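Local atomic coordinates of trwC protein (Escherichia coli, PDB entry 1OMH), a protein that recognises and processes origin-of-transfer DNA in bacterial conjugation, this chain being its N-terminal relaxase domain. Residues G48-S52 with K53-E57. Numbering follows the deposited sequence.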
ATOM      1  N   GLY B  48       9.674  15.468   4.111  1.00 36.83           N
ATOM      2  CA  GLY B  48       8.809  16.143   3.159  1.00 35.45           C
ATOM      3  C   GLY B  48       8.680  15.367   1.862  1.00 34.16           C
ATOM      4  O   GLY B  48       8.842  14.147   1.840  1.00 29.81           O
ATOM      5  N   GLU B  49       8.391  16.073   0.774  1.00 32.33           N
ATOM      6  CA  GLU B  49       8.232  15.436  -0.526  1.00 32.52           C
ATOM      7  C   GLU B  49       9.420  14.555  -0.894  1.00 32.13           C
ATOM      8  O   GLU B  49      10.566  14.841  -0.543  1.00 33.29           O
ATOM      9  CB  GLU B  49       8.016  16.492  -1.622  1.00 34.44           C
ATOM     10  CG  GLU B  49       7.759  15.890  -3.002  1.00 39.94           C
ATOM     11  CD  GLU B  49       7.525  16.936  -4.079  1.00 47.96           C
ATOM     12  OE1 GLU B  49       8.465  17.695  -4.402  1.00 47.22           O
ATOM     13  OE2 GLU B  49       6.394  16.998  -4.603  1.00 52.54           O
ATOM     14  N   VAL B  50       9.135  13.481  -1.618  1.00 27.81           N
ATOM     15  CA  VAL B  50      10.170  12.554  -2.046  1.00 32.05           C
ATOM     16  C   VAL B  50      10.889  13.062  -3.291  1.00 33.40           C
ATOM     17  O   VAL B  50      10.259  13.555  -4.225  1.00 30.92           O
ATOM     18  CB  VAL B  50       9.572  11.161  -2.365  1.00 28.55           C
ATOM     19  CG1 VAL B  50      10.627  10.268  -3.001  1.00 22.44           C
ATOM     20  CG2 VAL B  50       9.034  10.521  -1.098  1.00 27.13           C
ATOM     21  N   ASP B  51      12.214  12.961  -3.291  1.00 33.57           N
ATOM     22  CA  ASP B  51      12.991  13.365  -4.451  1.00 33.18           C
ATOM     23  C   ASP B  51      13.175  12.080  -5.241  1.00 30.90           C
ATOM     24  O   ASP B  51      13.843  11.151  -4.783  1.00 33.15           O
ATOM     25  CB  ASP B  51      14.356  13.913  -4.045  1.00 37.90           C
ATOM     26  CG  ASP B  51      15.238  14.200  -5.244  1.00 39.89           C
ATOM     27  OD1 ASP B  51      14.932  15.150  -5.994  1.00 42.23           O
ATOM     28  OD2 ASP B  51      16.228  13.464  -5.446  1.00 42.36           O
ATOM     29  N   SER B  52      12.572  12.024  -6.421  1.00 26.01           N
ATOM     30  CA  SER B  52      12.642  10.834  -7.256  1.00 26.56           C
ATOM     31  C   SER B  52      14.059  10.352  -7.529  1.00 28.33           C
ATOM     32  O   SER B  52      14.294   9.153  -7.628  1.00 26.89           O
ATOM     33  CB  SER B  52      11.934  11.080  -8.589  1.00 27.80           C
ATOM     34  OG  SER B  52      12.603  12.077  -9.336  1.00 33.67           O
ATOM     35  N   LYS B  53      15.004  11.280  -7.655  1.00 30.43           N
ATOM     36  CA  LYS B  53      16.375  10.884  -7.932  1.00 34.15           C
ATOM     37  C   LYS B  53      16.974  10.142  -6.746  1.00 28.67           C
ATOM     38  O   LYS B  53      17.539   9.062  -6.908  1.00 32.78           O
ATOM     39  CB  LYS B  53      17.245  12.100  -8.275  1.00 33.55           C
ATOM     40  CG  LYS B  53      18.593  11.704  -8.872  1.00 39.02           C
ATOM     41  CD  LYS B  53      19.490  12.905  -9.151  1.00 44.63           C
ATOM     42  CE  LYS B  53      20.822  12.447  -9.735  1.00 46.19           C
ATOM     43  NZ  LYS B  53      21.763  13.576  -9.970  1.00 52.11           N
ATOM     44  N   ARG B  54      16.853  10.719  -5.555  1.00 28.39           N
ATOM     45  CA  ARG B  54      17.397  10.072  -4.371  1.00 32.32           C
ATOM     46  C   ARG B  54      16.685   8.732  -4.183  1.00 33.53           C
ATOM     47  O   ARG B  54      17.305   7.733  -3.814  1.00 30.06           O
ATOM     48  CB  ARG B  54      17.202  10.963  -3.138  1.00 33.89           C
ATOM     49  CG  ARG B  54      18.029  10.544  -1.918  1.00 37.06           C
ATOM     50  CD  ARG B  54      19.527  10.668  -2.184  1.00 38.96           C
ATOM     51  NE  ARG B  54      20.341  10.106  -1.106  1.00 43.51           N
ATOM     52  CZ  ARG B  54      20.466  10.644   0.104  1.00 43.48           C
ATOM     53  NH1 ARG B  54      19.830  11.768   0.409  1.00 42.90           N
ATOM     54  NH2 ARG B  54      21.232  10.057   1.013  1.00 46.94           N
ATOM     55  N   PHE B  55      15.386   8.709  -4.469  1.00 30.66           N
ATOM     56  CA  PHE B  55      14.597   7.492  -4.324  1.00 28.02           C
ATOM     57  C   PHE B  55      15.096   6.348  -5.201  1.00 28.06           C
ATOM     58  O   PHE B  55      15.229   5.222  -4.721  1.00 22.26           O
ATOM     59  CB  PHE B  55      13.122   7.773  -4.628  1.00 26.23           C
ATOM     60  CG  PHE B  55      12.212   6.601  -4.372  1.00 23.22           C
ATOM     61  CD1 PHE B  55      11.498   6.017  -5.413  1.00 25.72           C
ATOM     62  CD2 PHE B  55      12.061   6.086  -3.087  1.00 22.82           C
ATOM     63  CE1 PHE B  55      10.642   4.934  -5.182  1.00 24.38           C
ATOM     64  CE2 PHE B  55      11.208   5.003  -2.844  1.00 22.18           C
ATOM     65  CZ  PHE B  55      10.500   4.430  -3.893  1.00 21.98           C
ATOM     66  N   ARG B  56      15.370   6.620  -6.477  1.00 28.97           N
ATOM     67  CA  ARG B  56      15.851   5.574  -7.383  1.00 30.96           C
ATOM     68  C   ARG B  56      17.187   4.982  -6.934  1.00 30.44           C
ATOM     69  O   ARG B  56      17.388   3.771  -7.000  1.00 31.15           O
ATOM     70  CB  ARG B  56      15.992   6.101  -8.822  1.00 27.77           C
ATOM     71  CG  ARG B  56      14.723   5.999  -9.672  1.00 34.33           C
ATOM     72  CD  ARG B  56      14.943   6.575 -11.077  1.00 28.24           C
ATOM     73  NE  ARG B  56      13.740   6.528 -11.907  1.00 32.97           N
ATOM     74  CZ  ARG B  56      13.257   5.431 -12.483  1.00 38.97           C
ATOM     75  NH1 ARG B  56      12.155   5.498 -13.219  1.00 34.41           N
ATOM     76  NH2 ARG B  56      13.877   4.265 -12.333  1.00 42.48           N
ATOM     77  N   GLU B  57      18.106   5.826  -6.482  1.00 29.70           N
ATOM     78  CA  GLU B  57      19.391   5.308  -6.047  1.00 38.22           C
ATOM     79  C   GLU B  57      19.233   4.477  -4.780  1.00 36.04           C
ATOM     80  O   GLU B  57      19.804   3.390  -4.676  1.00 35.17           O
ATOM     81  CB  GLU B  57      20.397   6.438  -5.827  1.00 37.91           C
ATOM     82  CG  GLU B  57      19.947   7.528  -4.897  1.00 46.70           C
ATOM     83  CD  GLU B  57      21.065   8.510  -4.603  1.00 53.94           C
ATOM     84  OE1 GLU B  57      21.697   8.386  -3.527  1.00 58.58           O
ATOM     85  OE2 GLU B  57      21.319   9.390  -5.456  1.00 49.20           O
TER
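Asp51 and Ser52 start the first turn of helix 52-60 with two backbone bonds, Phe55 N to Asp51 O at 2.9 Å and Arg56 N to Ser52 O at 3.0 Å. Asp51 is the N-cap. Its CG lies anti to the backbone N (chi1 174°), beside the carbonyl carbon, which carries the carboxylate over the helix start, where OD2 accepts from Arg54 N at 2.8 Å. The N-H comes in on the anti side of OD2, 30° out of the carboxylate plane, and the bond is fairly straight, at 157°. Asp51 thus receives two amides of the first turn, one on its side chain and one on its carbonyl; the negative charge at this helix end probably suits the helix dipole. Beside the cap, Lys53 CB packs 3.3 Å from Asp51 OD2, its extended chain running the same way as the aspartate. Val50 adds an apolar contact, CG1 lying 3.9 Å from Phe55 CB and oblique to the ring. Within the helix, Arg54 NE forms a salt bridge with Glu57 OE1 at 3.3 Å, whose hydrogen bond is weak, while Arg54 NH2 hydrogen-bonds to Ile63 O. The loop is hydrogen-bonded through Gly48 and Val50 to edge strand 34-37. Phe55 lays the helix start against the five-stranded sheet, touching Trp36 and meeting Phe148 edge-to-face, about 8 Å from His163, a zinc or copper ligand in other structures but metal-free here.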